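Local structure of PfEMP1 variant 2 of strain MC (Plasmodium falciparum, 3C64) at residues K65-F70 against K135-E140; A9-W14 against G131-G136; M13-M18 against T143-L148. The protein probably binds host cell-surface receptors, CD36 among them, as an adhesion protein, this chain being the MC179 portion of its cysteine-rich interdomain region. All coordinates share one frame; numbering follows the deposited sequence.

Contact 1 of 3, residues K65-F70 against K135-E140; sequences KIKDHF and KGFVAE
Phe137 swings its CG into the slot between its own backbone N and carbonyl carbon (chi1 81°), and this turns the ring toward helix 47-72, where it meets Phe70 and Lys67. Phe70 already points its CB at residues 137 and 138; with CG opposite the carbonyl carbon (chi1 -73°), the outer ring atoms turn off toward helix 7-28, leaving CB, CG and CD1 to touch Phe137. The two phenyl groups form an offset edge-to-face pair in which the edge of Phe137 is directed at the face of Phe70, with centroids 5.8 Å apart and planes at 62°. The tightest touch lies near the base of that pair, where Phe137 CE2 comes within 3.7 Å of Phe70 CB. Further along the rim, Phe137 CZ is 3.9 Å from Phe70 CD1, and Ile66 CG2 reaches the same CZ near the plane of the Phe137 ring at 4.3 Å. Lys67 passes the ring with its aliphatic part, CG lying 4.0 Å from Phe137 CE1, before a bend at chi3 carries the amino group off to a salt bridge with Asp146. Val138 packs from the next position: its CG1 sits 3.8 Å from Phe70 CB and equally close to the carbonyl oxygen of Lys67. On the remote side of the contact, the imidazole of His69 stacks with Tyr7 of helix 7-28, and Ile66 and Phe70 lean on that helix too. The segments are thus joined by hydrocarbon and aromatic surface, a buried patch where residues 137 and 138 meet helix 47-72. Lys67 lends its methylenes to the apolar layer, while its charge is paired beyond it, at the start of helix 144-162.

Contact 2 of 3, residues A9-W14 against G131-G136; sequences AFFWMW and GLYTKG
Phe11 and Trp12 of helix 7-28 meet Tyr133 and Thr134 in a contact that is largely aromatic. Phe11 and Tyr133 touch rim to rim, neither lying over the other's face, with Phe11 CZ 3.3 Å from Tyr133 CE2 and the planes inclined by 34°. Trp12 approaches the same tyrosine obliquely; Tyr133 CB lies at the edge of the indole, 4.0 Å from Trp12 CZ2. Together the three rings make an aromatic cluster.

A CH-pi contact adds to it. Thr134 CG2 stands over one face of Phe11, 3.8 Å from the ring centroid and 21° off the normal. The threonine rotamer turns this methyl to the phenylalanine and holds OG1 between its own backbone N and carbonyl carbon, where it meets a water.

Polar linkage runs through that water molecule. It accepts from Trp12 NE1 at 2.8 Å, lying in the plane of the indole, and is bonded to Thr134 OG1 at 3.1 Å. The buried indole N-H is thereby satisfied within an otherwise apolar interface.

Leu95 of the second subunit packs against Trp12 and Tyr133. Phe11 also packs on Trp63 and Ile66 of helix 47-72, and both Phe11 and Tyr133 meet the ring of Phe137. The short helix 130-136 crosses helix 7-28 nearly at a right angle (89°), the segment axes 11.1 Å apart.

Contact 3 of 3, residues M13-M18 against T143-L148; sequences MWVHDM and TTIDKL
Ile145 faces helix 7-28 with both of its branches, meeting Trp14 and Val15 through apolar packing. Its rotamer, with CG1 opposite the carbonyl carbon (chi1 -62°), sends CG2 to the indole edge and the CG1-CD1 arm toward Val15. Ile145 CG2 abuts that edge near the ring plane, 4.0 Å from Trp14 CZ3, while Ile145 CD1 lies 4.1 Å from Val15 CG1. Met18 CG, near the root of its chain, is a loose 4.5 Å from Ile145 CD1.

One helical turn on, a thioether methyl meets an isopropyl group. Met18 and Leu148 reach toward each other tip to tip, and Met18 CE comes to 3.4 Å from Leu148 CD2.

The helical segments run at 32° to one another, with axes 12.0 Å apart. Trp63 of helix 47-72 also packs on Ile145, and Leu95 of the second subunit packs on Val15.

Apolar van der Waals packing of aliphatic, thioether and indole groups therefore joins the two helices, as in the core of a three-helix bundle. The indole nitrogen, Trp14 NE1, turns outside the two segments for its hydrogen bond, to Glu62 of helix 47-72.

Overall arrangement
From the N terminus, helix 7-28 enters contact 2 through residues 9-14 and contact 3 through 13-18, the two sharing Met13 and Trp14. Helix 47-72 follows and supplies 65-70 to contact 1. Much later, 131-136 closes the loop of contact 2, 135-140 that of contact 1, and 143-148 that of contact 3. Contact 3 thus encloses contact 1 and, starting on a segment overlapping that of contact 2, closes after it; contacts 1 and 2 finish on overlapping segments. Helices 7-28, 47-72 and 144-162 are tied together, with helix 130-136 crossing helix 7-28. Lys67 with Asp146 links contacts 1 and 3; a probable, weak hydrogen bond between Tyr133 and Thr143 links 2 and 3.

Contact 1 of 3, residues K65-F70 against K135-E140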
loop_
_atom_site.group_PDB
_atom_site.type_symbol
_atom_site.label_atom_id
_atom_site.label_comp_id
_atom_site.label_asym_id
_atom_site.label_seq_id
_atom_site.Cartn_x
_atom_site.Cartn_y
_atom_site.Cartn_z
ATOM N N LYS A 65 7.449 25.048 1.971
ATOM C CA LYS A 65 7.129 25.313 3.375
ATOM C C LYS A 65 6.601 24.057 4.068
ATOM O O LYS A 65 6.881 23.825 5.246
ATOM C CB LYS A 65 6.115 26.449 3.500
ATOM C CG LYS A 65 6.640 27.823 3.095
ATOM C CD LYS A 65 5.492 28.814 3.094
ATOM C CE LYS A 65 5.890 30.204 2.629
ATOM N NZ LYS A 65 4.667 31.019 2.318
ATOM N N ILE A 66 5.833 23.255 3.336
ATOM C CA ILE A 66 5.293 22.005 3.871
ATOM C C ILE A 66 6.485 21.126 4.253
ATOM O O ILE A 66 6.565 20.622 5.376
ATOM C CB ILE A 66 4.397 21.292 2.814
ATOM C CG1 ILE A 66 3.037 21.994 2.731
ATOM C CG2 ILE A 66 4.241 19.812 3.121
ATOM C CD1 ILE A 66 2.123 21.415 1.697
ATOM N N LYS A 67 7.437 21.004 3.329
ATOM C CA LYS A 67 8.641 20.216 3.559
ATOM C C LYS A 67 9.439 20.750 4.741
ATOM O O LYS A 67 9.850 19.976 5.604
ATOM C CB LYS A 67 9.512 20.179 2.303
ATOM C CG LYS A 67 8.953 19.299 1.210
ATOM C CD LYS A 67 9.943 19.117 0.080
ATOM C CE LYS A 67 10.242 20.433 -0.621
ATOM N NZ LYS A 67 11.095 20.227 -1.830
ATOM N N ASP A 68 9.630 22.069 4.794
ATOM C CA ASP A 68 10.359 22.700 5.895
ATOM C C ASP A 68 9.712 22.339 7.219
ATOM O O ASP A 68 10.392 21.998 8.187
ATOM C CB ASP A 68 10.371 24.221 5.750
ATOM C CG ASP A 68 11.247 24.698 4.602
ATOM O OD1 ASP A 68 12.104 23.910 4.120
ATOM O OD2 ASP A 68 11.075 25.868 4.179
ATOM N N HIS A 69 8.384 22.383 7.243
ATOM C CA HIS A 69 7.647 22.063 8.449
ATOM C C HIS A 69 7.890 20.632 8.919
ATOM O O HIS A 69 8.264 20.398 10.067
ATOM C CB HIS A 69 6.153 22.278 8.239
ATOM C CG HIS A 69 5.327 21.791 9.382
ATOM N ND1 HIS A 69 5.050 22.573 10.482
ATOM C CD2 HIS A 69 4.807 20.571 9.647
ATOM C CE1 HIS A 69 4.403 21.852 11.380
ATOM N NE2 HIS A 69 4.243 20.633 10.898
ATOM N N PHE A 70 7.671 19.673 8.029
ATOM C CA PHE A 70 7.855 18.276 8.381
ATOM C C PHE A 70 9.307 17.895 8.633
ATOM O O PHE A 70 9.593 16.978 9.404
ATOM C CB PHE A 70 7.170 17.375 7.352
ATOM C CG PHE A 70 5.671 17.396 7.462
ATOM C CD1 PHE A 70 4.904 18.177 6.605
ATOM C CD2 PHE A 70 5.032 16.694 8.477
ATOM C CE1 PHE A 70 3.519 18.264 6.761
ATOM C CE2 PHE A 70 3.651 16.777 8.638
ATOM C CZ PHE A 70 2.894 17.565 7.778
ATOM N N LYS A 135 6.261 11.289 7.882
ATOM C CA LYS A 135 7.446 11.120 8.711
ATOM C C LYS A 135 8.674 10.804 7.860
ATOM O O LYS A 135 9.802 11.187 8.216
ATOM C CB LYS A 135 7.220 10.021 9.751
ATOM C CG LYS A 135 8.410 9.775 10.663
ATOM C CD LYS A 135 8.117 8.674 11.669
ATOM C CE LYS A 135 9.308 8.428 12.581
ATOM N NZ LYS A 135 9.035 7.350 13.572
ATOM N N GLY A 136 8.475 10.121 6.723
ATOM C CA GLY A 136 9.616 9.704 5.935
ATOM C C GLY A 136 9.853 10.412 4.595
ATOM O O GLY A 136 10.952 10.268 4.049
ATOM N N PHE A 137 8.906 11.174 4.068
ATOM C CA PHE A 137 9.137 11.813 2.763
ATOM C C PHE A 137 10.210 12.884 2.792
ATOM O O PHE A 137 10.789 13.235 1.763
ATOM C CB PHE A 137 7.871 12.385 2.183
ATOM C CG PHE A 137 7.412 13.726 2.693
ATOM C CD1 PHE A 137 7.361 14.833 1.855
ATOM C CD2 PHE A 137 7.013 13.871 4.026
ATOM C CE1 PHE A 137 6.904 16.063 2.330
ATOM C CE2 PHE A 137 6.534 15.091 4.490
ATOM C CZ PHE A 137 6.477 16.191 3.637
ATOM N N VAL A 138 10.490 13.398 3.987
ATOM C CA VAL A 138 11.488 14.443 4.160
ATOM C C VAL A 138 12.927 13.947 4.044
ATOM O O VAL A 138 13.848 14.742 3.850
ATOM C CB VAL A 138 11.282 15.217 5.487
ATOM C CG1 VAL A 138 10.149 16.225 5.327
ATOM C CG2 VAL A 138 10.972 14.260 6.628
ATOM N N ALA A 139 13.116 12.635 4.154
ATOM C CA ALA A 139 14.437 12.034 4.025
ATOM C C ALA A 139 14.716 11.755 2.552
ATOM O O ALA A 139 15.843 11.434 2.172
ATOM C CB ALA A 139 14.534 10.747 4.837
ATOM N N GLU A 140 13.681 11.881 1.726
ATOM C CA GLU A 140 13.804 11.633 0.303
ATOM C C GLU A 140 14.396 12.803 -0.452
ATOM O O GLU A 140 14.153 13.965 -0.137
ATOM C CB GLU A 140 12.456 11.245 -0.312
ATOM C CG GLU A 140 11.856 9.952 0.226
ATOM C CD GLU A 140 12.757 8.740 0.038
ATOM O OE1 GLU A 140 12.739 7.857 0.925
ATOM O OE2 GLU A 140 13.484 8.673 -0.980
#

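Contact 2 of 3, residues A9-W14 against G131-G136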
loop_
_atom_site.group_PDB
_atom_site.type_symbol
_atom_site.label_atom_id
_atom_site.label_comp_id
_atom_site.label_asym_id
_atom_site.label_seq_id
_atom_site.Cartn_x
_atom_site.Cartn_y
_atom_site.Cartn_z
ATOM N N ALA A 9 -3.539 16.464 8.828
ATOM C CA ALA A 9 -4.808 16.564 8.128
ATOM C C ALA A 9 -4.685 17.548 6.971
ATOM O O ALA A 9 -5.212 17.317 5.883
ATOM C CB ALA A 9 -5.897 16.998 9.086
ATOM N N PHE A 10 -3.977 18.642 7.217
ATOM C CA PHE A 10 -3.760 19.670 6.216
ATOM C C PHE A 10 -2.917 19.200 5.014
ATOM O O PHE A 10 -3.185 19.571 3.861
ATOM C CB PHE A 10 -3.107 20.883 6.878
ATOM C CG PHE A 10 -2.488 21.834 5.907
ATOM C CD1 PHE A 10 -3.263 22.759 5.242
ATOM C CD2 PHE A 10 -1.133 21.760 5.616
ATOM C CE1 PHE A 10 -2.702 23.590 4.298
ATOM C CE2 PHE A 10 -0.562 22.590 4.671
ATOM C CZ PHE A 10 -1.343 23.506 4.009
ATOM N N PHE A 11 -1.869 18.436 5.296
ATOM C CA PHE A 11 -0.975 17.919 4.272
ATOM C C PHE A 11 -1.735 17.166 3.189
ATOM O O PHE A 11 -1.573 17.436 1.994
ATOM C CB PHE A 11 0.058 16.988 4.911
ATOM C CG PHE A 11 0.860 16.193 3.915
ATOM C CD1 PHE A 11 2.011 16.727 3.341
ATOM C CD2 PHE A 11 0.452 14.918 3.532
ATOM C CE1 PHE A 11 2.737 16.005 2.400
ATOM C CE2 PHE A 11 1.174 14.187 2.591
ATOM C CZ PHE A 11 2.318 14.731 2.025
ATOM N N TRP A 12 -2.554 16.212 3.618
ATOM C CA TRP A 12 -3.326 15.399 2.696
ATOM C C TRP A 12 -4.339 16.221 1.924
ATOM O O TRP A 12 -4.581 15.967 0.753
ATOM C CB TRP A 12 -3.972 14.241 3.447
ATOM C CG TRP A 12 -2.936 13.348 4.009
ATOM C CD1 TRP A 12 -2.488 13.313 5.301
ATOM C CD2 TRP A 12 -2.125 12.428 3.281
ATOM N NE1 TRP A 12 -1.438 12.441 5.415
ATOM C CE2 TRP A 12 -1.194 11.883 4.188
ATOM C CE3 TRP A 12 -2.083 12.020 1.942
ATOM C CZ2 TRP A 12 -0.235 10.954 3.799
ATOM C CZ3 TRP A 12 -1.136 11.105 1.561
ATOM C CH2 TRP A 12 -0.223 10.578 2.486
ATOM N N MET A 13 -4.905 17.222 2.591
ATOM C CA MET A 13 -5.852 18.114 1.915
ATOM C C MET A 13 -5.117 18.879 0.819
ATOM O O MET A 13 -5.560 18.924 -0.311
ATOM C CB MET A 13 -6.469 19.075 2.934
ATOM C CG MET A 13 -7.366 20.138 2.339
ATOM S SD MET A 13 -8.179 21.160 3.581
ATOM C CE MET A 13 -7.226 22.671 3.451
ATOM N N TRP A 14 -3.986 19.482 1.179
ATOM C CA TRP A 14 -3.170 20.243 0.232
ATOM C C TRP A 14 -2.708 19.401 -0.961
ATOM O O TRP A 14 -2.811 19.844 -2.106
ATOM C CB TRP A 14 -1.948 20.830 0.934
ATOM C CG TRP A 14 -1.151 21.766 0.079
ATOM C CD1 TRP A 14 -1.209 23.128 0.099
ATOM C CD2 TRP A 14 -0.148 21.425 -0.899
ATOM N NE1 TRP A 14 -0.311 23.658 -0.784
ATOM C CE2 TRP A 14 0.359 22.640 -1.415
ATOM C CE3 TRP A 14 0.368 20.212 -1.390
ATOM C CZ2 TRP A 14 1.361 22.682 -2.394
ATOM C CZ3 TRP A 14 1.361 20.252 -2.368
ATOM C CH2 TRP A 14 1.846 21.480 -2.858
ATOM N N GLY A 131 0.833 8.558 8.653
ATOM C CA GLY A 131 1.973 9.035 9.416
ATOM C C GLY A 131 3.313 8.571 8.873
ATOM O O GLY A 131 4.310 9.282 9.000
ATOM N N LEU A 132 3.337 7.412 8.218
ATOM C CA LEU A 132 4.584 6.897 7.671
ATOM C C LEU A 132 5.093 7.740 6.525
ATOM O O LEU A 132 6.301 7.816 6.298
ATOM C CB LEU A 132 4.446 5.434 7.231
ATOM C CG LEU A 132 4.284 4.425 8.372
ATOM C CD1 LEU A 132 4.049 3.012 7.821
ATOM C CD2 LEU A 132 5.517 4.486 9.267
ATOM N N TYR A 133 4.181 8.362 5.787
ATOM C CA TYR A 133 4.610 9.184 4.677
ATOM C C TYR A 133 5.119 10.537 5.165
ATOM O O TYR A 133 6.227 10.952 4.820
ATOM C CB TYR A 133 3.472 9.374 3.626
ATOM C CG TYR A 133 3.993 10.201 2.480
ATOM C CD1 TYR A 133 4.495 9.585 1.341
ATOM C CD2 TYR A 133 4.011 11.593 2.526
ATOM C CE1 TYR A 133 5.010 10.324 0.287
ATOM C CE2 TYR A 133 4.554 12.349 1.494
ATOM C CZ TYR A 133 5.055 11.709 0.375
ATOM O OH TYR A 133 5.609 12.444 -0.663
ATOM N N THR A 134 4.323 11.214 5.985
ATOM C CA THR A 134 4.700 12.528 6.488
ATOM C C THR A 134 5.955 12.476 7.364
ATOM O O THR A 134 6.637 13.487 7.557
ATOM C CB THR A 134 3.518 13.203 7.194
ATOM O OG1 THR A 134 2.992 12.314 8.186
ATOM C CG2 THR A 134 2.428 13.545 6.189
ATOM N N LYS A 135 6.261 11.289 7.882
ATOM C CA LYS A 135 7.446 11.120 8.711
ATOM C C LYS A 135 8.674 10.804 7.860
ATOM O O LYS A 135 9.802 11.187 8.216
ATOM C CB LYS A 135 7.220 10.021 9.751
ATOM C CG LYS A 135 8.410 9.775 10.663
ATOM C CD LYS A 135 8.117 8.674 11.669
ATOM C CE LYS A 135 9.308 8.428 12.581
ATOM N NZ LYS A 135 9.035 7.350 13.572
ATOM N N GLY A 136 8.475 10.121 6.723
ATOM C CA GLY A 136 9.616 9.704 5.935
ATOM C C GLY A 136 9.853 10.412 4.595
ATOM O O GLY A 136 10.952 10.268 4.049
HETATM O O HOH W 1 -0.070 12.070 7.881
#

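Contact 3 of 3, residues M13-M18 against T143-L148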
loop_
_atom_site.group_PDB
_atom_site.type_symbol
_atom_site.label_atom_id
_atom_site.label_comp_id
_atom_site.label_asym_id
_atom_site.label_seq_id
_atom_site.Cartn_x
_atom_site.Cartn_y
_atom_site.Cartn_z
ATOM N N MET A 13 -4.905 17.222 2.591
ATOM C CA MET A 13 -5.852 18.114 1.915
ATOM C C MET A 13 -5.117 18.879 0.819
ATOM O O MET A 13 -5.560 18.924 -0.311
ATOM C CB MET A 13 -6.469 19.075 2.934
ATOM C CG MET A 13 -7.366 20.138 2.339
ATOM S SD MET A 13 -8.179 21.160 3.581
ATOM C CE MET A 13 -7.226 22.671 3.451
ATOM N N TRP A 14 -3.986 19.482 1.179
ATOM C CA TRP A 14 -3.170 20.243 0.232
ATOM C C TRP A 14 -2.708 19.401 -0.961
ATOM O O TRP A 14 -2.811 19.844 -2.106
ATOM C CB TRP A 14 -1.948 20.830 0.934
ATOM C CG TRP A 14 -1.151 21.766 0.079
ATOM C CD1 TRP A 14 -1.209 23.128 0.099
ATOM C CD2 TRP A 14 -0.148 21.425 -0.899
ATOM N NE1 TRP A 14 -0.311 23.658 -0.784
ATOM C CE2 TRP A 14 0.359 22.640 -1.415
ATOM C CE3 TRP A 14 0.368 20.212 -1.390
ATOM C CZ2 TRP A 14 1.361 22.682 -2.394
ATOM C CZ3 TRP A 14 1.361 20.252 -2.368
ATOM C CH2 TRP A 14 1.846 21.480 -2.858
ATOM N N VAL A 15 -2.192 18.201 -0.695
ATOM C CA VAL A 15 -1.716 17.328 -1.767
ATOM C C VAL A 15 -2.853 17.020 -2.747
ATOM O O VAL A 15 -2.703 17.185 -3.960
ATOM C CB VAL A 15 -1.086 16.010 -1.204
ATOM C CG1 VAL A 15 -0.833 15.021 -2.317
ATOM C CG2 VAL A 15 0.241 16.313 -0.512
ATOM N N HIS A 16 -4.005 16.630 -2.209
ATOM C CA HIS A 16 -5.158 16.307 -3.031
ATOM C C HIS A 16 -5.631 17.511 -3.831
ATOM O O HIS A 16 -5.872 17.413 -5.040
ATOM C CB HIS A 16 -6.307 15.811 -2.171
ATOM C CG HIS A 16 -7.606 15.719 -2.911
ATOM N ND1 HIS A 16 -7.840 14.775 -3.886
ATOM C CD2 HIS A 16 -8.733 16.464 -2.829
ATOM C CE1 HIS A 16 -9.054 14.942 -4.374
ATOM N NE2 HIS A 16 -9.617 15.961 -3.751
ATOM N N ASP A 17 -5.833 18.623 -3.131
ATOM C CA ASP A 17 -6.272 19.855 -3.761
ATOM C C ASP A 17 -5.301 20.191 -4.898
ATOM O O ASP A 17 -5.702 20.497 -6.007
ATOM C CB ASP A 17 -6.291 20.969 -2.722
ATOM C CG ASP A 17 -6.828 22.264 -3.273
ATOM O OD1 ASP A 17 -6.016 23.140 -3.617
ATOM O OD2 ASP A 17 -8.066 22.407 -3.364
ATOM N N MET A 18 -4.025 20.096 -4.600
ATOM C CA MET A 18 -2.960 20.326 -5.574
ATOM C C MET A 18 -3.156 19.513 -6.846
ATOM O O MET A 18 -3.075 20.055 -7.950
ATOM C CB MET A 18 -1.611 19.975 -4.937
ATOM C CG MET A 18 -0.524 19.625 -5.918
ATOM S SD MET A 18 -0.063 21.022 -6.950
ATOM C CE MET A 18 1.140 20.256 -8.038
ATOM N N THR A 143 10.526 13.873 -4.765
ATOM C CA THR A 143 9.198 13.483 -4.315
ATOM C C THR A 143 8.222 13.629 -5.471
ATOM O O THR A 143 8.456 14.423 -6.387
ATOM C CB THR A 143 8.771 14.347 -3.102
ATOM O OG1 THR A 143 8.409 13.496 -2.016
ATOM C CG2 THR A 143 7.615 15.261 -3.431
ATOM N N THR A 144 7.146 12.848 -5.431
ATOM C CA THR A 144 6.128 12.875 -6.475
ATOM C C THR A 144 5.678 14.308 -6.732
ATOM O O THR A 144 5.568 14.735 -7.883
ATOM C CB THR A 144 4.887 12.016 -6.086
ATOM O OG1 THR A 144 5.280 10.650 -5.908
ATOM C CG2 THR A 144 3.799 12.089 -7.176
ATOM N N ILE A 145 5.442 15.053 -5.653
ATOM C CA ILE A 145 4.998 16.436 -5.777
ATOM C C ILE A 145 6.069 17.297 -6.409
ATOM O O ILE A 145 5.773 18.072 -7.310
ATOM C CB ILE A 145 4.551 17.019 -4.423
ATOM C CG1 ILE A 145 3.351 16.225 -3.893
ATOM C CG2 ILE A 145 4.209 18.497 -4.571
ATOM C CD1 ILE A 145 2.163 16.213 -4.832
ATOM N N ASP A 146 7.310 17.145 -5.954
ATOM C CA ASP A 146 8.431 17.903 -6.518
ATOM C C ASP A 146 8.505 17.641 -8.028
ATOM O O ASP A 146 8.640 18.569 -8.825
ATOM C CB ASP A 146 9.751 17.487 -5.854
ATOM C CG ASP A 146 9.894 18.006 -4.426
ATOM O OD1 ASP A 146 9.883 19.234 -4.222
ATOM O OD2 ASP A 146 10.074 17.189 -3.504
ATOM N N LYS A 147 8.334 16.375 -8.404
ATOM C CA LYS A 147 8.364 15.949 -9.792
ATOM C C LYS A 147 7.233 16.558 -10.607
ATOM O O LYS A 147 7.438 16.956 -11.756
ATOM C CB LYS A 147 8.283 14.424 -9.886
ATOM C CG LYS A 147 8.235 13.891 -11.309
ATOM C CD LYS A 147 9.568 14.081 -12.015
ATOM C CE LYS A 147 9.521 13.548 -13.437
ATOM N NZ LYS A 147 10.822 13.727 -14.141
ATOM N N LEU A 148 6.033 16.613 -10.032
ATOM C CA LEU A 148 4.886 17.190 -10.728
ATOM C C LEU A 148 5.051 18.702 -10.874
ATOM O O LEU A 148 4.674 19.278 -11.897
ATOM C CB LEU A 148 3.583 16.886 -9.985
ATOM C CG LEU A 148 2.334 17.527 -10.606
ATOM C CD1 LEU A 148 2.076 16.958 -12.002
ATOM C CD2 LEU A 148 1.142 17.303 -9.712
#